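Local coordinates for lipase, class 3 (Penicillium roqueforti FM164, PDB 6L7N), which probably hydrolyses the ester bonds of triacylglycerols and related lipids, at residues A20-A25 / S66-V71; L80-S85 / G116-V121. One frame throughout, in Å; residues are numbered along the deposited sequence.

From the N terminus, helix 6-22 comes first, and contact 1 sets its last turn against strand 66-72, closing a loop of 40 residues that includes strand 52-57. The chain then turns back into strand 77-83, the sheet neighbour of 66-72, and contact 2 joins it to helix 112-135 across 30 further residues. The two closures follow one another in series, without nesting or crossing. They meet in the sheet itself, where S66 and F68 pair through their backbones with R83 and S81, and A22 packs on S81. Together they tie helix 6-22 and helix 112-135 to two neighbouring strands of the mixed sheet; the centres of the two contacts lie about 11 Å apart.

Contact 1: A20-A25 / S66-V71; sequences AAAYYA and SGFIAV
A21 and A22, in the last turn of helix 6-22, pack against F68 of strand 66-72, a helix-on-sheet contact in the alpha/beta-hydrolase fold of this lipase. A21 turns its methyl group toward the strand, and its CB lies 4.1 Å from CE2 and 4.2 Å from CZ of F68. At A22 the backbone approaches more closely than the methyl: A22 N sits near the plane of the F68 ring, at its edge, 3.7 Å from CE2. The ring therefore presents a rim rather than a face to the helix end. Its CG stands between the backbone N and the carbonyl carbon of F68 (chi1 60°), which sends the ring out from the strand to the helix. The CA atoms of A22 and G67 are 5.5 Å apart, with glycine on the strand side. G67 itself adopts backbone angles that favour glycine. Toward the start of the strand, the contact thins to S66 OG, 4.3 Å from A22 O. Beyond A22 the chain leaves the strand: Y23 points away and hydrogen-bonds through OH to ND1 of H146, within the probable nucleophile elbow, next to S147, while Y24 OH bonds to N42 and K40. The turn is held internally by Y24 N bonding to A21 O at 2.9 Å.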
ATOM      1  N   ALA A  20      -2.520   8.651  -2.314  1.00  6.91           N
ATOM      2  CA  ALA A  20      -3.442   9.751  -2.038  1.00  5.80           C
ATOM      3  C   ALA A  20      -4.445   9.921  -3.173  1.00  7.03           C
ATOM      4  O   ALA A  20      -5.629  10.175  -2.941  1.00  7.46           O
ATOM      5  CB  ALA A  20      -2.662  11.049  -1.805  1.00  7.22           C
ATOM      6  N   ALA A  21      -3.988   9.785  -4.413  1.00 10.51           N
ATOM      7  CA  ALA A  21      -4.912   9.908  -5.535  1.00  8.09           C
ATOM      8  C   ALA A  21      -5.934   8.777  -5.534  1.00  7.97           C
ATOM      9  O   ALA A  21      -7.086   8.984  -5.928  1.00  8.29           O
ATOM     10  CB  ALA A  21      -4.132   9.934  -6.848  1.00  6.78           C
ATOM     11  N   ALA A  22      -5.539   7.588  -5.070  1.00 10.00           N
ATOM     12  CA  ALA A  22      -6.462   6.460  -5.043  1.00  7.45           C
ATOM     13  C   ALA A  22      -7.738   6.747  -4.260  1.00  6.31           C
ATOM     14  O   ALA A  22      -8.749   6.073  -4.475  1.00  7.24           O
ATOM     15  CB  ALA A  22      -5.799   5.220  -4.427  1.00 10.73           C
ATOM     16  N   TYR A  23      -7.718   7.707  -3.345  1.00  8.51           N
ATOM     17  CA  TYR A  23      -8.923   7.984  -2.577  1.00  9.90           C
ATOM     18  C   TYR A  23      -9.950   8.805  -3.342  1.00 11.86           C
ATOM     19  O   TYR A  23     -11.094   8.890  -2.893  1.00 10.84           O
ATOM     20  CB  TYR A  23      -8.571   8.706  -1.282  1.00  8.30           C
ATOM     21  CG  TYR A  23      -8.065   7.762  -0.211  1.00  9.48           C
ATOM     22  CD1 TYR A  23      -8.945   7.125   0.652  1.00 10.62           C
ATOM     23  CD2 TYR A  23      -6.709   7.499  -0.074  1.00  9.12           C
ATOM     24  CE1 TYR A  23      -8.477   6.255   1.641  1.00 14.99           C
ATOM     25  CE2 TYR A  23      -6.232   6.628   0.906  1.00 10.67           C
ATOM     26  CZ  TYR A  23      -7.123   6.011   1.755  1.00 15.15           C
ATOM     27  OH  TYR A  23      -6.650   5.154   2.729  1.00 11.74           O
ATOM     28  N   TYR A  24      -9.582   9.390  -4.483  1.00 10.20           N
ATOM     29  CA  TYR A  24     -10.458  10.307  -5.210  1.00 13.05           C
ATOM     30  C   TYR A  24     -11.310   9.543  -6.213  1.00 11.94           C
ATOM     31  O   TYR A  24     -10.775   8.986  -7.181  1.00  9.72           O
ATOM     32  CB  TYR A  24      -9.645  11.368  -5.951  1.00 14.04           C
ATOM     33  CG  TYR A  24      -9.028  12.416  -5.073  1.00  8.66           C
ATOM     34  CD1 TYR A  24      -7.825  12.177  -4.440  1.00  8.97           C
ATOM     35  CD2 TYR A  24      -9.641  13.650  -4.887  1.00 14.35           C
ATOM     36  CE1 TYR A  24      -7.243  13.119  -3.642  1.00 10.80           C
ATOM     37  CE2 TYR A  24      -9.061  14.613  -4.084  1.00 14.97           C
ATOM     38  CZ  TYR A  24      -7.858  14.343  -3.467  1.00 15.17           C
ATOM     39  OH  TYR A  24      -7.263  15.275  -2.653  1.00 11.94           O
ATOM     40  N   ALA A  25     -12.634   9.562  -6.013  1.00  8.32           N
ATOM     41  CA  ALA A  25     -13.542   8.968  -6.993  1.00 11.21           C
ATOM     42  C   ALA A  25     -13.312   9.526  -8.384  1.00 11.60           C
ATOM     43  O   ALA A  25     -13.475   8.807  -9.378  1.00 11.48           O
ATOM     44  CB  ALA A  25     -14.997   9.193  -6.591  1.00 15.87           C
ATOM     45  N   SER A  66     -11.082  -0.024  -4.758  1.00  9.59           N
ATOM     46  CA  SER A  66     -11.018   0.767  -5.982  1.00 10.13           C
ATOM     47  C   SER A  66      -9.554   1.069  -6.286  1.00 10.04           C
ATOM     48  O   SER A  66      -8.663   0.801  -5.480  1.00 10.05           O
ATOM     49  CB  SER A  66     -11.850   2.049  -5.858  1.00 10.69           C
ATOM     50  OG  SER A  66     -11.476   2.797  -4.720  1.00 21.72           O
ATOM     51  N   GLY A  67      -9.289   1.607  -7.463  1.00  6.31           N
ATOM     52  CA  GLY A  67      -7.919   1.938  -7.795  1.00  6.57           C
ATOM     53  C   GLY A  67      -7.735   2.175  -9.278  1.00  9.25           C
ATOM     54  O   GLY A  67      -8.694   2.335 -10.034  1.00  8.43           O
ATOM     55  N   PHE A  68      -6.469   2.166  -9.671  1.00  8.03           N
ATOM     56  CA  PHE A  68      -6.150   2.534 -11.047  1.00 10.11           C
ATOM     57  C   PHE A  68      -4.789   1.987 -11.440  1.00 10.82           C
ATOM     58  O   PHE A  68      -3.950   1.671 -10.593  1.00 10.17           O
ATOM     59  CB  PHE A  68      -6.182   4.055 -11.244  1.00  9.36           C
ATOM     60  CG  PHE A  68      -5.198   4.820 -10.375  1.00  9.77           C
ATOM     61  CD1 PHE A  68      -3.858   4.940 -10.731  1.00  7.90           C
ATOM     62  CD2 PHE A  68      -5.633   5.450  -9.215  1.00  8.89           C
ATOM     63  CE1 PHE A  68      -2.959   5.669  -9.930  1.00 10.11           C
ATOM     64  CE2 PHE A  68      -4.753   6.171  -8.414  1.00  7.97           C
ATOM     65  CZ  PHE A  68      -3.410   6.289  -8.766  1.00 11.47           C
ATOM     66  N   ILE A  69      -4.599   1.871 -12.752  1.00 11.38           N
ATOM     67  CA  ILE A  69      -3.295   1.713 -13.381  1.00  8.71           C
ATOM     68  C   ILE A  69      -3.029   2.985 -14.175  1.00  9.61           C
ATOM     69  O   ILE A  69      -3.815   3.342 -15.063  1.00 17.89           O
ATOM     70  CB  ILE A  69      -3.241   0.480 -14.295  1.00  7.41           C
ATOM     71  CG1 ILE A  69      -3.717  -0.779 -13.547  1.00  7.23           C
ATOM     72  CG2 ILE A  69      -1.851   0.319 -14.909  1.00 16.61           C
ATOM     73  CD1 ILE A  69      -3.752  -2.030 -14.424  1.00  6.40           C
ATOM     74  N   ALA A  70      -1.936   3.669 -13.837  1.00  7.93           N
ATOM     75  CA  ALA A  70      -1.523   4.900 -14.502  1.00 11.29           C
ATOM     76  C   ALA A  70      -0.103   4.745 -15.023  1.00 13.28           C
ATOM     77  O   ALA A  70       0.627   3.837 -14.623  1.00 12.32           O
ATOM     78  CB  ALA A  70      -1.586   6.107 -13.565  1.00  8.05           C
ATOM     79  N   VAL A  71       0.293   5.630 -15.931  1.00 10.74           N
ATOM     80  CA  VAL A  71       1.649   5.629 -16.467  1.00 10.89           C
ATOM     81  C   VAL A  71       2.291   6.975 -16.180  1.00 13.31           C
ATOM     82  O   VAL A  71       1.692   8.027 -16.438  1.00 13.77           O
ATOM     83  CB  VAL A  71       1.689   5.307 -17.974  1.00 16.15           C
ATOM     84  CG1 VAL A  71       3.033   5.742 -18.534  1.00 17.54           C
ATOM     85  CG2 VAL A  71       1.518   3.782 -18.214  1.00 21.19           C
TER

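Contact 2: L80-S85 / G116-V121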
ATOM      1  N   LEU A  80       0.264   0.806 -10.186  1.00  5.35           N
ATOM      2  CA  LEU A  80      -0.953   0.104  -9.816  1.00  6.40           C
ATOM      3  C   LEU A  80      -1.273   0.537  -8.396  1.00  8.90           C
ATOM      4  O   LEU A  80      -0.536   0.188  -7.471  1.00  7.46           O
ATOM      5  CB  LEU A  80      -0.749  -1.407  -9.890  1.00  6.27           C
ATOM      6  CG  LEU A  80      -1.873  -2.302  -9.365  1.00  7.99           C
ATOM      7  CD1 LEU A  80      -3.222  -1.923  -9.983  1.00 12.22           C
ATOM      8  CD2 LEU A  80      -1.504  -3.767  -9.650  1.00  6.14           C
ATOM      9  N   SER A  81      -2.364   1.279  -8.222  1.00  8.89           N
ATOM     10  CA  SER A  81      -2.707   1.876  -6.937  1.00  9.92           C
ATOM     11  C   SER A  81      -4.027   1.314  -6.433  1.00 10.41           C
ATOM     12  O   SER A  81      -5.009   1.258  -7.192  1.00  8.78           O
ATOM     13  CB  SER A  81      -2.804   3.394  -7.055  1.00 10.91           C
ATOM     14  OG  SER A  81      -3.367   3.950  -5.883  1.00 26.54           O
ATOM     15  N   PHE A  82      -4.044   0.924  -5.151  1.00  7.04           N
ATOM     16  CA  PHE A  82      -5.218   0.351  -4.497  1.00  8.65           C
ATOM     17  C   PHE A  82      -5.688   1.213  -3.334  1.00  8.84           C
ATOM     18  O   PHE A  82      -4.884   1.602  -2.476  1.00  8.11           O
ATOM     19  CB  PHE A  82      -4.926  -1.052  -3.939  1.00  4.49           C
ATOM     20  CG  PHE A  82      -4.680  -2.092  -4.977  1.00  7.80           C
ATOM     21  CD1 PHE A  82      -5.734  -2.730  -5.607  1.00 10.29           C
ATOM     22  CD2 PHE A  82      -3.387  -2.459  -5.305  1.00  5.52           C
ATOM     23  CE1 PHE A  82      -5.496  -3.706  -6.562  1.00 13.07           C
ATOM     24  CE2 PHE A  82      -3.146  -3.426  -6.241  1.00  7.09           C
ATOM     25  CZ  PHE A  82      -4.204  -4.054  -6.882  1.00 10.38           C
ATOM     26  N   ARG A  83      -6.992   1.470  -3.290  1.00  6.64           N
ATOM     27  CA  ARG A  83      -7.685   1.985  -2.118  1.00  5.58           C
ATOM     28  C   ARG A  83      -8.630   0.899  -1.618  1.00  8.90           C
ATOM     29  O   ARG A  83      -9.409   0.337  -2.399  1.00  9.71           O
ATOM     30  CB  ARG A  83      -8.466   3.266  -2.455  1.00  9.19           C
ATOM     31  CG  ARG A  83      -9.004   4.016  -1.246  1.00 14.01           C
ATOM     32  CD  ARG A  83     -10.459   4.480  -1.447  1.00 16.94           C
ATOM     33  NE  ARG A  83     -11.397   3.367  -1.333  1.00 10.43           N
ATOM     34  CZ  ARG A  83     -12.620   3.351  -1.847  1.00 13.37           C
ATOM     35  NH1 ARG A  83     -13.396   2.279  -1.692  1.00 17.88           N
ATOM     36  NH2 ARG A  83     -13.085   4.409  -2.496  1.00 12.44           N
ATOM     37  N   GLY A  84      -8.549   0.590  -0.329  1.00  9.99           N
ATOM     38  CA  GLY A  84      -9.458  -0.346   0.293  1.00 13.86           C
ATOM     39  C   GLY A  84     -10.652   0.362   0.898  1.00 11.14           C
ATOM     40  O   GLY A  84     -10.894   1.550   0.678  1.00 10.23           O
ATOM     41  N   SER A  85     -11.407  -0.389   1.698  1.00 11.05           N
ATOM     42  CA  SER A  85     -12.528   0.215   2.393  1.00 13.75           C
ATOM     43  C   SER A  85     -12.043   1.365   3.263  1.00 17.54           C
ATOM     44  O   SER A  85     -11.033   1.249   3.959  1.00 22.72           O
ATOM     45  CB  SER A  85     -13.240  -0.822   3.254  1.00 14.13           C
ATOM     46  OG  SER A  85     -14.145  -0.171   4.126  1.00 22.05           O
ATOM     47  N   GLY A 116      -9.082 -11.990  -0.788  1.00  8.08           N
ATOM     48  CA  GLY A 116     -10.316 -11.981  -1.557  1.00 14.11           C
ATOM     49  C   GLY A 116     -10.482 -10.715  -2.372  1.00 15.85           C
ATOM     50  O   GLY A 116     -10.936 -10.757  -3.524  1.00 10.12           O
ATOM     51  N   SER A 117     -10.112  -9.566  -1.789  1.00 12.68           N
ATOM     52  CA  SER A 117     -10.224  -8.317  -2.538  1.00 10.34           C
ATOM     53  C   SER A 117      -9.288  -8.319  -3.747  1.00 10.96           C
ATOM     54  O   SER A 117      -9.641  -7.803  -4.814  1.00 11.47           O
ATOM     55  CB  SER A 117      -9.938  -7.122  -1.626  1.00  9.13           C
ATOM     56  OG  SER A 117     -10.843  -7.099  -0.531  1.00 10.09           O
ATOM     57  N   TRP A 118      -8.092  -8.898  -3.599  1.00  8.92           N
ATOM     58  CA  TRP A 118      -7.195  -8.994  -4.754  1.00  8.65           C
ATOM     59  C   TRP A 118      -7.715  -9.988  -5.797  1.00 13.69           C
ATOM     60  O   TRP A 118      -7.689  -9.696  -7.001  1.00 13.47           O
ATOM     61  CB  TRP A 118      -5.771  -9.360  -4.315  1.00  8.53           C
ATOM     62  CG  TRP A 118      -4.852  -9.801  -5.437  1.00  8.07           C
ATOM     63  CD1 TRP A 118      -4.153 -10.976  -5.510  1.00  7.11           C
ATOM     64  CD2 TRP A 118      -4.522  -9.070  -6.640  1.00  8.90           C
ATOM     65  NE1 TRP A 118      -3.419 -11.025  -6.682  1.00  6.04           N
ATOM     66  CE2 TRP A 118      -3.627  -9.869  -7.387  1.00  7.43           C
ATOM     67  CE3 TRP A 118      -4.893  -7.821  -7.151  1.00  9.33           C
ATOM     68  CZ2 TRP A 118      -3.110  -9.462  -8.623  1.00  7.42           C
ATOM     69  CZ3 TRP A 118      -4.380  -7.427  -8.369  1.00 10.45           C
ATOM     70  CH2 TRP A 118      -3.496  -8.237  -9.087  1.00  8.00           C
ATOM     71  N   VAL A 119      -8.177 -11.169  -5.369  1.00 10.96           N
ATOM     72  CA  VAL A 119      -8.597 -12.162  -6.359  1.00 12.50           C
ATOM     73  C   VAL A 119      -9.787 -11.640  -7.149  1.00 11.69           C
ATOM     74  O   VAL A 119      -9.947 -11.981  -8.327  1.00 13.03           O
ATOM     75  CB  VAL A 119      -8.921 -13.530  -5.725  1.00 12.22           C
ATOM     76  CG1 VAL A 119      -7.660 -14.245  -5.293  1.00 19.55           C
ATOM     77  CG2 VAL A 119      -9.871 -13.380  -4.593  1.00 22.97           C
ATOM     78  N   LEU A 120     -10.613 -10.779  -6.534  1.00  9.39           N
ATOM     79  CA  LEU A 120     -11.782 -10.239  -7.231  1.00 13.17           C
ATOM     80  C   LEU A 120     -11.405  -9.408  -8.458  1.00 15.12           C
ATOM     81  O   LEU A 120     -12.140  -9.407  -9.457  1.00 12.31           O
ATOM     82  CB  LEU A 120     -12.611  -9.395  -6.262  1.00 15.72           C
ATOM     83  CG  LEU A 120     -14.035  -9.072  -6.708  1.00 26.47           C
ATOM     84  CD1 LEU A 120     -14.891 -10.326  -6.634  1.00 23.76           C
ATOM     85  CD2 LEU A 120     -14.624  -7.949  -5.868  1.00 30.89           C
ATOM     86  N   VAL A 121     -10.282  -8.689  -8.405  1.00 11.62           N
ATOM     87  CA  VAL A 121      -9.869  -7.793  -9.491  1.00 12.36           C
ATOM     88  C   VAL A 121      -8.699  -8.346 -10.303  1.00 10.90           C
ATOM     89  O   VAL A 121      -8.364  -7.778 -11.369  1.00 10.19           O
ATOM     90  CB  VAL A 121      -9.515  -6.388  -8.955  1.00 10.51           C
ATOM     91  CG1 VAL A 121     -10.756  -5.662  -8.512  1.00 12.65           C
ATOM     92  CG2 VAL A 121      -8.506  -6.476  -7.808  1.00 12.82           C
TER
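F82 and W118 meet with their rings almost perpendicular, the planes of the phenylalanine and of the indole's six-membered ring inclined at 88°. The approach is oblique, with these two centroids 5.9 Å apart, and the touching is done by the far end of F82: its CZ lies 3.7 Å from W118 CZ3 and 3.8 Å from W118 CE3. Seen from F82, W118 CZ3 comes in at the ring edge, near its plane. Although the CB of W118 does not point at the strand, CG lies anti to the backbone N (chi1 166°), and the benzo side of the indole reaches across to F82. The opposite, pyrrole side carries NE1, which hydrogen-bonds to D159 OD2 of helix 148-161; this polar tether fixes one end of the indole while its benzo carbons CE3 and CZ3 meet F82. One turn farther along the helix, V121 adds a second, looser touch, its CG2 standing 4.3 Å from F82 CE1, again at the phenylalanine's edge. This is the helix-on-sheet packing of an alpha/beta-hydrolase core: strand 77-83 lies within the central mixed sheet, parallel to strand 140-146, and helix 112-135 packs on one of its faces. I125 of that helix touches both aromatic side chains, as does A156 of helix 148-161, while V152 also packs on F82, which touches the residues of the probable nucleophile elbow. At the end of the strand R83 NE bonds to G84 O (2.8 Å), and R83 NH1 reaches the backbone O of D64 and the side chain of N59.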